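Local coordinates for protein 5-oxoprolinase subunit C (Escherichia coli, PDB 5DUD) that forms part of the 5-oxoprolinase that cleaves 5-oxoproline to L-glutamate, a reaction coupled to hydrolysis of ATP to ADP and phosphate, at residues M1-T12 / R142-I152. Sequence-based numbering, arbitrary orientation.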
loop_
_atom_site.group_PDB
_atom_site.type_symbol
_atom_site.label_atom_id
_atom_site.label_comp_id
_atom_site.label_asym_id
_atom_site.label_seq_id
_atom_site.Cartn_x
_atom_site.Cartn_y
_atom_site.Cartn_z
ATOM N N MET A 1 28.489 -1.325 8.473
ATOM C CA MET A 1 28.905 -0.748 9.749
ATOM C C MET A 1 27.929 -1.070 10.912
ATOM O O MET A 1 28.258 -0.743 12.053
ATOM C CB MET A 1 29.112 0.775 9.632
ATOM C CG MET A 1 30.359 1.171 8.860
ATOM S SD MET A 1 31.909 0.813 9.731
ATOM C CE MET A 1 33.089 1.309 8.492
ATOM N N LEU A 2 26.762 -1.717 10.650
ATOM C CA LEU A 2 25.827 -2.106 11.717
ATOM C C LEU A 2 25.545 -3.596 11.594
ATOM O O LEU A 2 24.725 -3.987 10.768
ATOM C CB LEU A 2 24.521 -1.286 11.656
ATOM C CG LEU A 2 23.403 -1.675 12.642
ATOM C CD1 LEU A 2 23.896 -1.621 14.069
ATOM C CD2 LEU A 2 22.196 -0.777 12.468
ATOM N N LYS A 3 26.245 -4.423 12.393
ATOM C CA LYS A 3 26.108 -5.882 12.372
ATOM C C LYS A 3 24.913 -6.324 13.205
ATOM O O LYS A 3 24.699 -5.798 14.296
ATOM C CB LYS A 3 27.405 -6.535 12.888
ATOM C CG LYS A 3 27.469 -8.060 12.810
ATOM C CD LYS A 3 28.697 -8.575 13.550
ATOM C CE LYS A 3 28.847 -10.073 13.470
ATOM N NZ LYS A 3 29.675 -10.599 14.587
ATOM N N ILE A 4 24.150 -7.306 12.686
ATOM C CA ILE A 4 22.963 -7.858 13.342
ATOM C C ILE A 4 23.255 -9.286 13.818
ATOM O O ILE A 4 23.749 -10.105 13.042
ATOM C CB ILE A 4 21.757 -7.803 12.367
ATOM C CG1 ILE A 4 21.265 -6.339 12.181
ATOM C CG2 ILE A 4 20.605 -8.730 12.806
ATOM C CD1 ILE A 4 21.492 -5.763 10.787
ATOM N N ILE A 5 22.894 -9.581 15.083
ATOM C CA ILE A 5 23.070 -10.886 15.721
ATOM C C ILE A 5 21.705 -11.584 15.659
ATOM O O ILE A 5 21.528 -12.424 14.790
ATOM C CB ILE A 5 23.654 -10.693 17.153
ATOM C CG1 ILE A 5 25.158 -10.289 17.077
ATOM C CG2 ILE A 5 23.466 -11.946 18.033
ATOM C CD1 ILE A 5 25.448 -8.775 17.072
ATOM N N ARG A 6 20.734 -11.188 16.491
ATOM C CA ARG A 6 19.371 -11.727 16.416
ATOM C C ARG A 6 18.540 -10.662 15.713
ATOM O O ARG A 6 18.520 -9.514 16.150
ATOM C CB ARG A 6 18.795 -12.133 17.790
ATOM C CG ARG A 6 18.826 -11.070 18.878
ATOM C CD ARG A 6 17.950 -11.391 20.061
ATOM N NE ARG A 6 18.018 -10.342 21.080
ATOM C CZ ARG A 6 17.381 -10.373 22.250
ATOM N NH1 ARG A 6 16.602 -11.403 22.568
ATOM N NH2 ARG A 6 17.519 -9.373 23.113
ATOM N N ALA A 7 17.938 -11.001 14.561
ATOM C CA ALA A 7 17.127 -10.037 13.811
ATOM C C ALA A 7 15.688 -9.967 14.364
ATOM O O ALA A 7 15.097 -8.897 14.340
ATOM C CB ALA A 7 17.116 -10.375 12.323
ATOM N N GLY A 8 15.134 -11.090 14.820
ATOM C CA GLY A 8 13.785 -11.160 15.385
ATOM C C GLY A 8 12.810 -11.833 14.442
ATOM O O GLY A 8 13.217 -12.672 13.636
ATOM N N MET A 9 11.518 -11.463 14.508
ATOM C CA MET A 9 10.491 -12.117 13.679
ATOM C C MET A 9 10.076 -11.318 12.425
ATOM O O MET A 9 9.898 -11.951 11.391
ATOM C CB MET A 9 9.243 -12.501 14.501
ATOM C CG MET A 9 8.534 -11.355 15.219
ATOM S SD MET A 9 6.996 -11.888 16.010
ATOM C CE MET A 9 5.982 -12.218 14.563
ATOM N N TYR A 10 9.897 -9.986 12.499
ATOM C CA TYR A 10 9.502 -9.174 11.341
ATOM C C TYR A 10 10.245 -7.835 11.405
ATOM O O TYR A 10 9.666 -6.805 11.760
ATOM C CB TYR A 10 7.958 -8.995 11.332
ATOM C CG TYR A 10 7.298 -9.250 9.998
ATOM C CD1 TYR A 10 6.989 -10.541 9.588
ATOM C CD2 TYR A 10 6.875 -8.196 9.195
ATOM C CE1 TYR A 10 6.327 -10.781 8.386
ATOM C CE2 TYR A 10 6.212 -8.422 7.993
ATOM C CZ TYR A 10 5.942 -9.718 7.588
ATOM O OH TYR A 10 5.279 -9.929 6.401
ATOM N N THR A 11 11.550 -7.864 11.087
ATOM C CA THR A 11 12.399 -6.667 11.101
ATOM C C THR A 11 12.739 -6.283 9.661
ATOM O O THR A 11 13.152 -7.147 8.889
ATOM C CB THR A 11 13.652 -6.915 11.947
ATOM O OG1 THR A 11 13.246 -7.456 13.203
ATOM C CG2 THR A 11 14.461 -5.641 12.188
ATOM N N THR A 12 12.560 -4.989 9.299
ATOM C CA THR A 12 12.810 -4.461 7.949
ATOM C C THR A 12 13.335 -3.029 7.981
ATOM O O THR A 12 13.130 -2.323 8.967
ATOM C CB THR A 12 11.510 -4.474 7.109
ATOM O OG1 THR A 12 10.508 -3.673 7.750
ATOM C CG2 THR A 12 10.997 -5.862 6.853
ATOM N N ARG A 142 13.572 -8.299 1.674
ATOM C CA ARG A 142 13.253 -9.399 2.586
ATOM C C ARG A 142 13.451 -8.990 4.047
ATOM O O ARG A 142 14.001 -7.924 4.323
ATOM C CB ARG A 142 14.128 -10.629 2.259
ATOM C CG ARG A 142 15.631 -10.341 2.175
ATOM C CD ARG A 142 16.455 -11.610 2.345
ATOM N NE ARG A 142 17.893 -11.338 2.321
ATOM C CZ ARG A 142 18.610 -10.895 3.352
ATOM N NH1 ARG A 142 18.028 -10.642 4.523
ATOM N NH2 ARG A 142 19.912 -10.679 3.216
ATOM N N LEU A 143 13.008 -9.843 4.981
ATOM C CA LEU A 143 13.175 -9.594 6.416
ATOM C C LEU A 143 14.634 -9.746 6.808
ATOM O O LEU A 143 15.321 -10.612 6.265
ATOM C CB LEU A 143 12.333 -10.575 7.246
ATOM C CG LEU A 143 10.815 -10.510 7.074
ATOM C CD1 LEU A 143 10.146 -11.680 7.770
ATOM C CD2 LEU A 143 10.259 -9.188 7.571
ATOM N N LEU A 144 15.115 -8.932 7.753
ATOM C CA LEU A 144 16.497 -9.061 8.200
ATOM C C LEU A 144 16.648 -10.393 8.923
ATOM O O LEU A 144 15.698 -10.838 9.572
ATOM C CB LEU A 144 16.904 -7.884 9.099
ATOM C CG LEU A 144 16.915 -6.495 8.446
ATOM C CD1 LEU A 144 17.415 -5.449 9.417
ATOM C CD2 LEU A 144 17.781 -6.467 7.190
ATOM N N LYS A 145 17.797 -11.073 8.738
ATOM C CA LYS A 145 18.086 -12.365 9.372
ATOM C C LYS A 145 19.383 -12.250 10.195
ATOM O O LYS A 145 19.990 -11.178 10.242
ATOM C CB LYS A 145 18.165 -13.510 8.329
ATOM C CG LYS A 145 19.058 -13.292 7.128
ATOM C CD LYS A 145 19.341 -14.627 6.400
ATOM C CE LYS A 145 19.657 -14.441 4.937
ATOM N NZ LYS A 145 20.969 -14.867 4.381
ATOM N N ASP A 146 19.779 -13.338 10.881
ATOM C CA ASP A 146 20.981 -13.360 11.728
ATOM C C ASP A 146 22.258 -13.342 10.881
ATOM O O ASP A 146 22.338 -14.053 9.879
ATOM C CB ASP A 146 20.981 -14.614 12.623
ATOM C CG ASP A 146 19.815 -14.710 13.590
ATOM O OD1 ASP A 146 18.692 -14.312 13.209
ATOM O OD2 ASP A 146 20.026 -15.180 14.728
ATOM N N GLY A 147 23.226 -12.520 11.273
ATOM C CA GLY A 147 24.507 -12.414 10.580
ATOM C C GLY A 147 24.657 -11.306 9.551
ATOM O O GLY A 147 25.783 -11.048 9.124
ATOM N N ASP A 148 23.556 -10.644 9.118
ATOM C CA ASP A 148 23.633 -9.566 8.112
ATOM C C ASP A 148 24.221 -8.272 8.691
ATOM O O ASP A 148 24.181 -8.070 9.906
ATOM C CB ASP A 148 22.240 -9.248 7.529
ATOM C CG ASP A 148 21.584 -10.370 6.748
ATOM O OD1 ASP A 148 22.317 -11.230 6.212
ATOM O OD2 ASP A 148 20.339 -10.351 6.622
ATOM N N ARG A 149 24.765 -7.405 7.803
ATOM C CA ARG A 149 25.319 -6.087 8.144
ATOM C C ARG A 149 24.704 -5.019 7.239
ATOM O O ARG A 149 24.607 -5.213 6.028
ATOM C CB ARG A 149 26.855 -6.058 8.037
ATOM C CG ARG A 149 27.552 -6.722 9.226
ATOM C CD ARG A 149 28.808 -7.488 8.861
ATOM N NE ARG A 149 29.765 -6.670 8.098
ATOM C CZ ARG A 149 30.960 -6.246 8.517
ATOM N NH1 ARG A 149 31.401 -6.556 9.734
ATOM N NH2 ARG A 149 31.727 -5.512 7.718
ATOM N N LEU A 150 24.282 -3.900 7.830
ATOM C CA LEU A 150 23.656 -2.799 7.112
ATOM C C LEU A 150 24.625 -1.615 7.128
ATOM O O LEU A 150 25.020 -1.182 8.207
ATOM C CB LEU A 150 22.296 -2.461 7.748
ATOM C CG LEU A 150 21.096 -3.201 7.141
ATOM C CD1 LEU A 150 21.338 -4.704 7.044
ATOM C CD2 LEU A 150 19.864 -2.958 7.942
ATOM N N PRO A 151 25.063 -1.086 5.962
ATOM C CA PRO A 151 26.051 0.015 5.975
ATOM C C PRO A 151 25.487 1.408 6.313
ATOM O O PRO A 151 24.586 1.901 5.643
ATOM C CB PRO A 151 26.618 0.001 4.549
ATOM C CG PRO A 151 26.017 -1.196 3.858
ATOM C CD PRO A 151 24.754 -1.489 4.575
ATOM N N ILE A 152 26.080 2.067 7.308
ATOM C CA ILE A 152 25.630 3.383 7.752
ATOM C C ILE A 152 26.187 4.469 6.828
ATOM O O ILE A 152 27.278 4.317 6.281
ATOM C CB ILE A 152 26.053 3.596 9.236
ATOM C CG1 ILE A 152 25.549 2.436 10.146
ATOM C CG2 ILE A 152 25.586 4.951 9.768
ATOM C CD1 ILE A 152 24.127 1.952 9.874
HETATM O O HOH W 1 12.803 -10.327 10.979
#
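Ile4 and Leu150 meet on the packed side of this contact, the CD1 methyl of Ile4 lying 3.9 Å from CD1 of Leu150. With CG1 anti to its carbonyl carbon (chi1 -72°), Ile4 sends that branch toward the leucines, while its CG2 rests against Lys145 O. Leu144 joins from the far end, its CB 4.1 Å from Ala7 CB, and Leu53 of strand 52-56 touches both leucines. The backbones zip up this layer as an antiparallel pair that puts 149-150 at the edge of a sheet, next to 2-4. Leu150 N bonds Leu2 O (3.0 Å, 170° at the hydrogen), and Ile4 N and O grip Asp148 O and Gly147 N of the type II turn 145-148. Farther on, Leu144 N reaches Thr11 O at 2.9 Å, and a water links Thr11 N to Leu144 O. Leu143 CD2 sits over the Tyr10 ring, 3.9 Å from its centroid, as a CH-pi contact. The sheet face carrying Lys3 and Arg149 opens toward solvent: Lys3 CB crosses 3.7 Å from Arg149 CG, and the exposed arginine turns to Glu65 in a salt bridge. Direct cohesion between the segments thus comes from backbone bonds and apolar packing, while Arg142 and Asp148 pair within 142-152.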